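Cytosine-specific methyltransferase (Escherichia coli O157:H7 EDL933, PDB 3G7U) probably methylates cytosine at C5 in DNA, using S-adenosyl-L-methionine as methyl donor. Local coordinates at residues 98-103 with 129-134; 119-124 with 163-168. All blocks are in the same frame, centred on the assembly; numbering follows the deposited sequence.

In the fold
The two contacts touch through Y100, R132, N119 and I123, their centres 13 Å apart, and this junction lies beside the predicted active site of a Rossmann-like methyltransferase domain. Contact 1 pairs two helices beside the mixed sheet; contact 2 joins the turn after strand 114-119 to strand 163-171. Among the links between them are Y100 CE1, which packs on I123 CD1 at 3.6 Å, and R132 NH1, which lies 2.8 Å from I123 O. I123, a residue of contact 2, is thus where contact 1 touches it. Its side chain is about 4 Å from that of C81, the predicted catalytic residue, and that of Y100 is about 5 Å away. Glycerol molecules, probably from crystallisation, lie beside Y100, R132 and F167.

Contact 1: residues 98-103 with 129-134; sequences QLYMHF and SGIRNK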
# COMPACT_ATOMS: atom_id res chain seq x y z
N GLN A 98 -20.67 -7.18 -4.35
CA GLN A 98 -20.67 -7.41 -5.79
C GLN A 98 -19.29 -7.20 -6.37
O GLN A 98 -18.82 -8.04 -7.13
CB GLN A 98 -21.70 -6.52 -6.50
CG GLN A 98 -23.12 -7.13 -6.48
CD GLN A 98 -24.21 -6.07 -6.48
OE1 GLN A 98 -24.02 -4.94 -6.02
NE2 GLN A 98 -25.38 -6.43 -7.00
N LEU A 99 -18.62 -6.11 -6.00
CA LEU A 99 -17.25 -5.87 -6.52
C LEU A 99 -16.24 -6.97 -6.17
O LEU A 99 -15.32 -7.27 -6.96
CB LEU A 99 -16.73 -4.49 -6.10
CG LEU A 99 -17.49 -3.30 -6.70
CD1 LEU A 99 -17.11 -2.01 -6.01
CD2 LEU A 99 -17.29 -3.19 -8.21
N TYR A 100 -16.39 -7.55 -4.98
CA TYR A 100 -15.58 -8.68 -4.56
C TYR A 100 -15.64 -9.82 -5.56
O TYR A 100 -14.62 -10.37 -5.97
CB TYR A 100 -16.09 -9.20 -3.19
CG TYR A 100 -15.22 -10.28 -2.59
CD1 TYR A 100 -14.07 -9.94 -1.87
CD2 TYR A 100 -15.53 -11.63 -2.74
CE1 TYR A 100 -13.25 -10.91 -1.34
CE2 TYR A 100 -14.69 -12.63 -2.19
CZ TYR A 100 -13.56 -12.23 -1.48
OH TYR A 100 -12.70 -13.15 -0.92
N MET A 101 -16.88 -10.17 -5.94
CA MET A 101 -17.13 -11.25 -6.89
C MET A 101 -16.61 -10.94 -8.30
O MET A 101 -16.17 -11.86 -9.00
CB MET A 101 -18.63 -11.54 -6.96
CG MET A 101 -19.22 -12.31 -5.75
SD MET A 101 -18.44 -13.91 -5.41
CE MET A 101 -18.13 -14.62 -7.04
N HIS A 102 -16.63 -9.66 -8.69
CA HIS A 102 -16.09 -9.22 -10.01
C HIS A 102 -14.60 -9.38 -10.11
O HIS A 102 -14.07 -9.65 -11.19
CB HIS A 102 -16.47 -7.76 -10.29
CG HIS A 102 -17.91 -7.56 -10.61
ND1 HIS A 102 -18.55 -8.21 -11.64
CD2 HIS A 102 -18.85 -6.79 -10.01
CE1 HIS A 102 -19.81 -7.83 -11.67
NE2 HIS A 102 -20.03 -6.98 -10.69
N PHE A 103 -13.88 -9.19 -9.00
CA PHE A 103 -12.45 -9.46 -8.98
C PHE A 103 -12.21 -10.89 -9.43
O PHE A 103 -11.35 -11.18 -10.28
CB PHE A 103 -11.80 -9.24 -7.58
CG PHE A 103 -10.31 -9.50 -7.52
CD1 PHE A 103 -9.42 -8.47 -7.78
CD2 PHE A 103 -9.80 -10.75 -7.13
CE1 PHE A 103 -8.07 -8.71 -7.71
CE2 PHE A 103 -8.46 -10.99 -7.07
CZ PHE A 103 -7.58 -9.98 -7.35
N SER A 129 -19.18 -16.06 4.11
CA SER A 129 -18.72 -17.38 3.71
C SER A 129 -19.37 -17.81 2.39
O SER A 129 -18.73 -18.47 1.59
CB SER A 129 -18.98 -18.40 4.79
OG SER A 129 -20.37 -18.61 4.88
N GLY A 130 -20.63 -17.40 2.17
CA GLY A 130 -21.34 -17.62 0.90
C GLY A 130 -20.64 -16.99 -0.31
O GLY A 130 -20.37 -17.67 -1.30
N ILE A 131 -20.32 -15.70 -0.23
CA ILE A 131 -19.61 -15.04 -1.33
C ILE A 131 -18.16 -15.47 -1.46
O ILE A 131 -17.67 -15.53 -2.57
CB ILE A 131 -19.76 -13.48 -1.33
CG1 ILE A 131 -19.05 -12.84 -0.14
CG2 ILE A 131 -21.24 -13.06 -1.35
CD1 ILE A 131 -18.75 -11.36 -0.34
N ARG A 132 -17.47 -15.77 -0.35
CA ARG A 132 -16.10 -16.30 -0.43
C ARG A 132 -16.09 -17.70 -1.05
O ARG A 132 -15.15 -18.02 -1.78
CB ARG A 132 -15.39 -16.33 0.93
CG ARG A 132 -15.08 -14.96 1.54
CD ARG A 132 -14.03 -15.05 2.66
NE ARG A 132 -14.28 -16.22 3.50
CZ ARG A 132 -15.12 -16.27 4.53
NH1 ARG A 132 -15.81 -15.20 4.91
NH2 ARG A 132 -15.29 -17.41 5.19
N ASN A 133 -17.10 -18.52 -0.73
CA ASN A 133 -17.19 -19.86 -1.32
C ASN A 133 -17.50 -19.75 -2.82
O ASN A 133 -16.86 -20.44 -3.62
CB ASN A 133 -18.20 -20.76 -0.57
CG ASN A 133 -17.68 -21.27 0.81
OD1 ASN A 133 -18.43 -21.86 1.58
ND2 ASN A 133 -16.40 -21.02 1.11
N LYS A 134 -18.44 -18.87 -3.18
CA LYS A 134 -18.81 -18.57 -4.57
C LYS A 134 -17.60 -18.08 -5.40
O LYS A 134 -17.42 -18.49 -6.55
CB LYS A 134 -19.96 -17.56 -4.60
CG LYS A 134 -20.73 -17.50 -5.91
CD LYS A 134 -21.75 -16.37 -5.88
CE LYS A 134 -22.48 -16.20 -7.23
NZ LYS A 134 -21.71 -15.42 -8.27
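Two neighbouring helices of the Rossmann-like domain, 94-110 and 129-140, meet where Y100 and M101 reach across to I131, R132 and K134. The segments run nearly parallel, inclined by 17° with their axes 10.0 Å apart, and the side chains of the first reach both the side chains and the backbone of the second. M101 does most of the bridging. Its chain folds back at chi2 (-57°) and again at chi3, which lays SD against the backbone of the other helix, 3.4 Å from I131 O, and turns CE toward K134. The lysine crosses the methionine at about a right angle: K134 CB lies 4.0 Å from M101 SD, and a bend at the last torsion brings NZ back to 3.9 Å from M101 CE. This is van der Waals contact of the methionine with the lysine's alkyl chain and its ammonium-bearing end, near the protein surface. Helix 94-110 is itself the connection of a beta-alpha-beta crossover, joining the adjacent parallel strands 74-77 and 114-119, and Y100 leans from it toward the second of these, touching N119. With CG anti to the backbone N (chi1 -174°), the tyrosine ring reaches across toward helix 129-140; I131 CD1 meets CD2 of Y100 obliquely at 4.0 Å, and farther out R132 CG lies 3.9 Å from Y100 OH. That hydroxyl is hydrogen-bonded to a glycerol. The arginine offers only its aliphatic part here, because its guanidinium bends back over its own helix, with S129 CA 3.5 Å above the plane, and donates from NH1 to the carbonyl oxygen of Q125.

Contact 2: residues 119-124 with 163-168; sequences NVPGIM and TRYFFI
M124 packs against two aromatic rings of strand 163-171. Its CG stands over the face of Y165 in a CH-pi contact, 4.0 Å from the ring centroid, and its SD sits above that ring at a distance, 4.9 Å from the same centroid. The bend at chi2 (-57°) lets SD face Y165 and also lie in the plane of the F167 ring, at its edge, 3.9 Å from F167 CZ. I123 packs beside them, its CG2 3.5 Å from Y165 CD2, while P121 CA reaches the edge of the same ring. Farther out, N119 and Y165 form an antiparallel hydrogen-bonded pair: N119 N gives to Y165 O at 3.0 Å, and Y165 N to N119 O at 2.8 Å with a nearly linear 168° angle. At the polar margin V120 CG1 covers the centre of one face of the R164 guanidinium, 3.6 Å above its plane, and R164 NE forms a salt bridge with E118. E118, N119 and V120 make up the E-N-V motif of the C5-methyltransferases. Strand 163-171 runs between 114-119 and 143-152, with P148 of the latter touching M124 and F167, while helix 94-110 covers this side, its Y104 pressing on F167.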
# COMPACT_ATOMS: atom_id res chain seq x y z
N ASN A 119 -6.95 -8.23 1.63
CA ASN A 119 -8.15 -7.75 2.28
C ASN A 119 -7.79 -7.37 3.74
O ASN A 119 -6.87 -7.90 4.31
CB ASN A 119 -9.26 -8.79 2.31
CG ASN A 119 -9.97 -8.94 0.97
OD1 ASN A 119 -9.55 -9.75 0.15
ND2 ASN A 119 -11.07 -8.20 0.76
N VAL A 120 -8.53 -6.43 4.30
CA VAL A 120 -8.40 -6.13 5.75
C VAL A 120 -9.29 -7.08 6.55
O VAL A 120 -10.25 -7.64 6.01
CB VAL A 120 -8.79 -4.64 6.02
CG1 VAL A 120 -7.76 -3.72 5.40
CG2 VAL A 120 -10.18 -4.34 5.48
N PRO A 121 -8.99 -7.25 7.87
CA PRO A 121 -9.92 -8.01 8.73
C PRO A 121 -11.38 -7.58 8.57
O PRO A 121 -11.65 -6.40 8.40
CB PRO A 121 -9.40 -7.71 10.14
CG PRO A 121 -7.90 -7.64 9.93
CD PRO A 121 -7.79 -6.84 8.62
N GLY A 122 -12.29 -8.55 8.62
CA GLY A 122 -13.69 -8.34 8.31
C GLY A 122 -14.11 -9.36 7.28
O GLY A 122 -15.25 -9.83 7.27
N ILE A 123 -13.16 -9.70 6.40
CA ILE A 123 -13.39 -10.63 5.28
C ILE A 123 -13.78 -12.05 5.74
O ILE A 123 -14.64 -12.70 5.13
CB ILE A 123 -12.14 -10.61 4.30
CG1 ILE A 123 -12.33 -11.49 3.05
CG2 ILE A 123 -10.85 -11.00 5.02
CD1 ILE A 123 -13.56 -11.22 2.27
N MET A 124 -13.23 -12.51 6.87
CA MET A 124 -13.43 -13.91 7.26
C MET A 124 -14.73 -14.20 7.97
O MET A 124 -14.96 -15.35 8.37
CB MET A 124 -12.24 -14.47 8.05
CG MET A 124 -10.94 -14.38 7.29
SD MET A 124 -11.04 -15.24 5.70
CE MET A 124 -9.59 -16.16 5.94
N THR A 163 -2.49 -5.38 10.35
CA THR A 163 -2.58 -6.73 9.82
C THR A 163 -3.36 -6.74 8.51
O THR A 163 -4.20 -5.88 8.27
CB THR A 163 -3.20 -7.74 10.82
OG1 THR A 163 -4.51 -7.31 11.17
CG2 THR A 163 -2.37 -7.83 12.10
N ARG A 164 -3.08 -7.73 7.66
CA ARG A 164 -3.62 -7.80 6.30
C ARG A 164 -3.78 -9.27 5.96
O ARG A 164 -2.92 -10.04 6.33
CB ARG A 164 -2.58 -7.23 5.33
CG ARG A 164 -3.14 -6.55 4.10
CD ARG A 164 -3.45 -5.09 4.40
NE ARG A 164 -4.35 -4.50 3.40
CZ ARG A 164 -4.74 -3.24 3.41
NH1 ARG A 164 -5.55 -2.79 2.47
NH2 ARG A 164 -4.33 -2.41 4.36
N TYR A 165 -4.83 -9.65 5.23
CA TYR A 165 -4.92 -11.01 4.70
C TYR A 165 -4.47 -10.99 3.25
O TYR A 165 -4.80 -10.06 2.51
CB TYR A 165 -6.35 -11.49 4.70
CG TYR A 165 -6.91 -11.92 6.05
CD1 TYR A 165 -6.61 -13.18 6.58
CD2 TYR A 165 -7.77 -11.09 6.74
CE1 TYR A 165 -7.16 -13.58 7.82
CE2 TYR A 165 -8.33 -11.48 7.98
CZ TYR A 165 -8.01 -12.73 8.50
OH TYR A 165 -8.58 -13.12 9.69
N PHE A 166 -3.72 -12.00 2.83
CA PHE A 166 -3.42 -12.20 1.42
C PHE A 166 -3.97 -13.53 0.96
O PHE A 166 -3.78 -14.55 1.63
CB PHE A 166 -1.94 -12.16 1.19
CG PHE A 166 -1.35 -10.79 1.35
CD1 PHE A 166 -1.22 -9.95 0.26
CD2 PHE A 166 -0.92 -10.33 2.60
CE1 PHE A 166 -0.65 -8.64 0.40
CE2 PHE A 166 -0.36 -9.03 2.74
CZ PHE A 166 -0.23 -8.20 1.63
N PHE A 167 -4.66 -13.52 -0.18
CA PHE A 167 -5.25 -14.71 -0.76
C PHE A 167 -4.57 -14.93 -2.10
O PHE A 167 -4.69 -14.07 -2.95
CB PHE A 167 -6.74 -14.53 -0.98
CG PHE A 167 -7.51 -14.29 0.31
CD1 PHE A 167 -7.90 -15.35 1.10
CD2 PHE A 167 -7.80 -13.00 0.72
CE1 PHE A 167 -8.60 -15.13 2.31
CE2 PHE A 167 -8.50 -12.76 1.92
CZ PHE A 167 -8.89 -13.82 2.71
N ILE A 168 -3.85 -16.06 -2.25
CA ILE A 168 -2.99 -16.28 -3.43
C ILE A 168 -3.45 -17.56 -4.15
O ILE A 168 -3.82 -18.54 -3.50
CB ILE A 168 -1.49 -16.37 -3.05
CG1 ILE A 168 -1.00 -15.02 -2.52
CG2 ILE A 168 -0.61 -16.80 -4.26
CD1 ILE A 168 0.28 -15.12 -1.71